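Local coordinates for protein actin depolymerization factor 2 (Plasmodium berghei, PDB 2XFA) that probably binds actin and promotes the turnover of its filaments in the malaria parasite, as a member of the ADF/cofilin family, at residues 80-83 with 87-90; 18-23 with 119-124. All coordinates share one frame; numbering follows the deposited sequence.

Contact 1 of 2, residues 80-83 with 87-90; sequences PIPT and VLRD
I81 and R89 face each other as an antiparallel hydrogen-bonded pair, the last before the chains part into a turn. I81 N gives its hydrogen to R89 O at 2.9 Å, and R89 N returns one to I81 O, also at 2.9 Å. Both N-H groups come from above the carbonyl planes, 42° at R89 O and 58° at I81 O, and so off the lone pairs. P80 and D90 form the next pair, of the non-hydrogen-bonded kind. Proline suits that place, since its nitrogen has no hydrogen to give and none is asked of it.

Nearer the turn, V87 N points to T83 OG1 at 3.0 Å, and the same hydroxyl oxygen accepts a bond from E85 N; T83 OG1 is placed with less certainty, so both bonds call for caution. With chi1 at 57°, OG1 sits between the backbone N and the carbonyl carbon of T83, which turns CG2 towards R89. That methyl rests on R89 CG, in the aliphatic part of the arginine, at 3.6 Å.

Apolar contact comes from L88, whose CD2 lies tightly against P82 CD, 3.4 Å away, the two side chains running alongside and pointing the same way. CD2 alone meets both prolines, closely at P82 and loosely at P80 CB (4.2 Å), a task for leucine's length and terminal methyl.

P80 and I81 end strand 73-81, R89 and D90 begin strand 89-97, and the rest carry the chain into the turn of a projecting surface hairpin, probably the F-loop, which in relatives contributes to binding filamentous actin.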
loop_
_atom_site.group_PDB
_atom_site.type_symbol
_atom_site.label_atom_id
_atom_site.label_comp_id
_atom_site.label_asym_id
_atom_site.label_seq_id
_atom_site.Cartn_x
_atom_site.Cartn_y
_atom_site.Cartn_z
ATOM N N PRO A 80 9.191 -0.598 9.429
ATOM C CA PRO A 80 10.035 -0.568 10.629
ATOM C C PRO A 80 10.723 0.780 10.758
ATOM O O PRO A 80 11.717 1.022 10.076
ATOM C CB PRO A 80 11.085 -1.659 10.356
ATOM C CG PRO A 80 10.668 -2.338 9.060
ATOM C CD PRO A 80 9.813 -1.359 8.335
ATOM N N ILE A 81 10.217 1.642 11.629
ATOM C CA ILE A 81 10.727 3.002 11.685
ATOM C C ILE A 81 11.208 3.453 13.069
ATOM O O ILE A 81 10.434 3.537 14.027
ATOM C CB ILE A 81 9.716 3.997 11.107
ATOM C CG1 ILE A 81 9.635 3.824 9.595
ATOM C CG2 ILE A 81 10.125 5.418 11.433
ATOM C CD1 ILE A 81 8.635 4.730 8.957
ATOM N N PRO A 82 12.506 3.753 13.168
ATOM C CA PRO A 82 13.098 4.156 14.444
ATOM C C PRO A 82 12.614 5.537 14.872
ATOM O O PRO A 82 12.528 6.453 14.050
ATOM C CB PRO A 82 14.597 4.183 14.135
ATOM C CG PRO A 82 14.674 4.449 12.680
ATOM C CD PRO A 82 13.492 3.753 12.073
ATOM N N THR A 83 12.286 5.667 16.153
ATOM C CA THR A 83 11.905 6.951 16.727
ATOM C C THR A 83 13.040 7.954 16.538
ATOM O O THR A 83 14.125 7.585 16.079
ATOM C CB THR A 83 11.573 6.815 18.240
ATOM O OG1 THR A 83 12.689 6.252 18.941
ATOM C CG2 THR A 83 10.356 5.923 18.445
ATOM N N VAL A 87 14.050 3.637 18.822
ATOM C CA VAL A 87 13.725 2.227 19.020
ATOM C C VAL A 87 12.701 1.787 17.975
ATOM O O VAL A 87 11.523 2.127 18.076
ATOM C CB VAL A 87 13.155 1.971 20.433
ATOM C CG1 VAL A 87 12.771 0.506 20.599
ATOM C CG2 VAL A 87 14.161 2.390 21.496
ATOM N N LEU A 88 13.160 1.035 16.978
ATOM C CA LEU A 88 12.318 0.610 15.853
ATOM C C LEU A 88 10.857 0.359 16.220
ATOM O O LEU A 88 10.518 -0.681 16.784
ATOM C CB LEU A 88 12.895 -0.634 15.165
ATOM C CG LEU A 88 13.982 -0.432 14.108
ATOM C CD1 LEU A 88 14.410 -1.772 13.527
ATOM C CD2 LEU A 88 13.495 0.492 13.005
ATOM N N ARG A 89 10.001 1.320 15.894
ATOM C CA ARG A 89 8.571 1.153 16.063
ATOM C C ARG A 89 7.958 0.905 14.696
ATOM O O ARG A 89 8.267 1.623 13.740
ATOM C CB ARG A 89 7.959 2.409 16.670
ATOM C CG ARG A 89 8.562 2.818 18.000
ATOM C CD ARG A 89 8.286 1.786 19.079
ATOM N NE ARG A 89 7.647 2.387 20.247
ATOM C CZ ARG A 89 8.300 3.007 21.229
ATOM N NH1 ARG A 89 9.624 3.112 21.187
ATOM N NH2 ARG A 89 7.628 3.522 22.252
ATOM N N ASP A 90 7.090 -0.107 14.614
ATOM C CA ASP A 90 6.361 -0.429 13.386
ATOM C C ASP A 90 5.193 0.521 13.152
ATOM O O ASP A 90 4.313 0.655 14.015
ATOM C CB ASP A 90 5.818 -1.855 13.453
ATOM C CG ASP A 90 6.913 -2.903 13.395
ATOM O OD1 ASP A 90 6.641 -4.061 13.787
ATOM O OD2 ASP A 90 8.040 -2.568 12.963
#

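Contact 2 of 2, residues 18-23 with 119-124; sequences YEFNRL and RKINGI
Helix 14-24 packs on one face of the central sheet of the ADF/cofilin fold, and beside it runs the loop that leads from helix 104-118 to strand 126-130. F20 of the helix and I121 of the loop join the two. CG2 of I121 is set over one face of the F20 ring, 3.4 Å from the ring centroid and 19° off the normal, a close CH-pi contact. The methyl is displaced a little towards the rim, and I121 CG2 lies 3.3 Å from both F20 CZ and F20 CE1. A beta-branched residue serves well here: CG2 stands directly on CB and can meet the ring, while CG1 takes another direction.

F20 reaches the loop because its CG is anti to the backbone N (chi1 171°), which carries the ring out from the helix. At the ring's edge, near its plane, N122 O approaches F20 CZ to 3.2 Å. The weakly positive hydrogens of an aromatic rim suit a carbonyl oxygen, but no hydrogen bond crosses between the segments. The loop then passes through G123, whose positive phi of 89° would press a CB against the preceding carbonyl oxygen, so glycine fits this bend.

Away from the loop, R22 NE forms a salt bridge with E19 OE1 along the helix, 3.3 Å, its hydrogen bond weak; that oxygen also accepts a bond from N29 ND2.

F20 and I121 both touch I76 of strand 73-81, while F20 also meets Y34 and I92, and I121 meets F94. The contact thus fastens helix 14-24 and the 119-124 loop to the same face of the mixed sheet in the ADF-homology (cofilin) fold.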
loop_
_atom_site.group_PDB
_atom_site.type_symbol
_atom_site.label_atom_id
_atom_site.label_comp_id
_atom_site.label_asym_id
_atom_site.label_seq_id
_atom_site.Cartn_x
_atom_site.Cartn_y
_atom_site.Cartn_z
ATOM N N TYR A 18 -9.583 -9.044 6.380
ATOM C CA TYR A 18 -9.020 -10.226 7.014
ATOM C C TYR A 18 -7.506 -10.117 7.054
ATOM O O TYR A 18 -6.903 -10.251 8.108
ATOM C CB TYR A 18 -9.421 -11.493 6.252
ATOM C CG TYR A 18 -8.734 -12.762 6.720
ATOM C CD1 TYR A 18 -8.998 -13.298 7.974
ATOM C CD2 TYR A 18 -7.839 -13.443 5.892
ATOM C CE1 TYR A 18 -8.373 -14.461 8.404
ATOM C CE2 TYR A 18 -7.216 -14.617 6.311
ATOM C CZ TYR A 18 -7.487 -15.115 7.571
ATOM O OH TYR A 18 -6.879 -16.271 8.006
ATOM N N GLU A 19 -6.893 -9.876 5.900
ATOM C CA GLU A 19 -5.432 -9.857 5.813
ATOM C C GLU A 19 -4.819 -8.648 6.496
ATOM O O GLU A 19 -3.774 -8.751 7.149
ATOM C CB GLU A 19 -4.962 -9.927 4.357
ATOM C CG GLU A 19 -5.312 -11.241 3.650
ATOM C CD GLU A 19 -4.669 -12.471 4.295
ATOM O OE1 GLU A 19 -3.849 -12.314 5.232
ATOM O OE2 GLU A 19 -4.987 -13.600 3.852
ATOM N N PHE A 20 -5.455 -7.496 6.344
ATOM C CA PHE A 20 -4.995 -6.318 7.072
ATOM C C PHE A 20 -4.963 -6.578 8.577
ATOM O O PHE A 20 -4.017 -6.215 9.276
ATOM C CB PHE A 20 -5.867 -5.107 6.785
ATOM C CG PHE A 20 -5.544 -3.931 7.678
ATOM C CD1 PHE A 20 -4.399 -3.184 7.472
ATOM C CD2 PHE A 20 -6.358 -3.612 8.747
ATOM C CE1 PHE A 20 -4.084 -2.113 8.301
ATOM C CE2 PHE A 20 -6.047 -2.542 9.584
ATOM C CZ PHE A 20 -4.916 -1.800 9.368
ATOM N N ASN A 21 -6.001 -7.216 9.087
ATOM C CA ASN A 21 -6.016 -7.523 10.516
ATOM C C ASN A 21 -4.903 -8.505 10.896
ATOM O O ASN A 21 -4.271 -8.357 11.933
ATOM C CB ASN A 21 -7.396 -8.008 10.969
ATOM C CG ASN A 21 -8.418 -6.867 11.076
ATOM O OD1 ASN A 21 -9.617 -7.074 10.894
ATOM N ND2 ASN A 21 -7.940 -5.666 11.374
ATOM N N ARG A 22 -4.638 -9.486 10.040
ATOM C CA ARG A 22 -3.504 -10.379 10.257
ATOM C C ARG A 22 -2.173 -9.615 10.262
ATOM O O ARG A 22 -1.241 -9.997 10.964
ATOM C CB ARG A 22 -3.495 -11.511 9.219
ATOM C CG ARG A 22 -4.475 -12.637 9.537
ATOM C CD ARG A 22 -4.712 -13.565 8.352
ATOM N NE ARG A 22 -3.497 -14.232 7.889
ATOM C CZ ARG A 22 -2.911 -15.240 8.529
ATOM N NH1 ARG A 22 -3.424 -15.691 9.669
ATOM N NH2 ARG A 22 -1.809 -15.794 8.040
ATOM N N LEU A 23 -2.092 -8.540 9.474
ATOM C CA LEU A 23 -0.910 -7.667 9.427
ATOM C C LEU A 23 -0.791 -6.803 10.673
ATOM O O LEU A 23 0.265 -6.735 11.304
ATOM C CB LEU A 23 -0.977 -6.740 8.204
ATOM C CG LEU A 23 0.123 -5.683 8.057
ATOM C CD1 LEU A 23 0.405 -5.359 6.587
ATOM C CD2 LEU A 23 -0.237 -4.421 8.809
ATOM N N ARG A 119 -11.436 3.655 4.623
ATOM C CA ARG A 119 -12.352 3.883 5.730
ATOM C C ARG A 119 -12.616 2.594 6.514
ATOM O O ARG A 119 -13.224 2.632 7.572
ATOM C CB ARG A 119 -13.669 4.475 5.224
ATOM C CG ARG A 119 -14.580 3.411 4.640
ATOM C CD ARG A 119 -16.042 3.651 4.995
ATOM N NE ARG A 119 -16.639 4.639 4.106
ATOM C CZ ARG A 119 -16.862 4.420 2.815
ATOM N NH1 ARG A 119 -16.538 3.248 2.287
ATOM N NH2 ARG A 119 -17.402 5.364 2.054
ATOM N N LYS A 120 -12.195 1.447 5.986
ATOM C CA LYS A 120 -12.355 0.169 6.692
ATOM C C LYS A 120 -11.088 -0.190 7.451
ATOM O O LYS A 120 -11.048 -1.176 8.179
ATOM C CB LYS A 120 -12.632 -0.970 5.701
ATOM C CG LYS A 120 -14.056 -1.083 5.217
ATOM C CD LYS A 120 -14.461 0.142 4.432
ATOM C CE LYS A 120 -15.817 -0.045 3.758
ATOM N NZ LYS A 120 -15.733 -0.920 2.554
ATOM N N ILE A 121 -10.040 0.594 7.238
ATOM C CA ILE A 121 -8.708 0.246 7.704
ATOM C C ILE A 121 -8.287 1.195 8.811
ATOM O O ILE A 121 -7.698 2.234 8.534
ATOM C CB ILE A 121 -7.657 0.397 6.562
ATOM C CG1 ILE A 121 -8.017 -0.463 5.356
ATOM C CG2 ILE A 121 -6.293 -0.005 7.026
ATOM C CD1 ILE A 121 -7.175 -0.154 4.169
ATOM N N ASN A 122 -8.564 0.828 10.050
ATOM C CA ASN A 122 -8.189 1.656 11.188
ATOM C C ASN A 122 -6.722 1.448 11.589
ATOM O O ASN A 122 -6.127 0.426 11.259
ATOM C CB ASN A 122 -9.128 1.377 12.357
ATOM C CG ASN A 122 -10.505 2.006 12.165
ATOM O OD1 ASN A 122 -10.792 2.622 11.132
ATOM N ND2 ASN A 122 -11.361 1.861 13.171
ATOM N N GLY A 123 -6.118 2.425 12.259
ATOM C CA GLY A 123 -4.731 2.269 12.655
ATOM C C GLY A 123 -3.655 2.720 11.663
ATOM O O GLY A 123 -2.463 2.599 11.946
ATOM N N ILE A 124 -4.045 3.287 10.528
ATOM C CA ILE A 124 -3.049 3.835 9.587
ATOM C C ILE A 124 -2.254 5.010 10.153
ATOM O O ILE A 124 -2.813 6.019 10.604
ATOM C CB ILE A 124 -3.689 4.303 8.275
ATOM C CG1 ILE A 124 -4.366 3.129 7.574
ATOM C CG2 ILE A 124 -2.637 4.953 7.353
ATOM C CD1 ILE A 124 -5.171 3.565 6.364
#

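Overall arrangement
Contacts 1 and 2 are joined through the central sheet and do not touch: their centres lie 19 Å apart and their nearest atoms about 7 Å. The 95 residues between the segments of contact 2 include the whole of contact 1, a local hairpin within a link between distant parts of the sequence. Strands 73-81 and 89-97 serve both. Their adjoining ends make the hairpin of 80-83 with 87-90, while I76, I92 and F94 farther along them meet the side chains of 18-23 and 119-124. Contact 1, at the surface, probably lies at the F-loop that faces the actin filament in relatives; contact 2 is in the buried body of the domain.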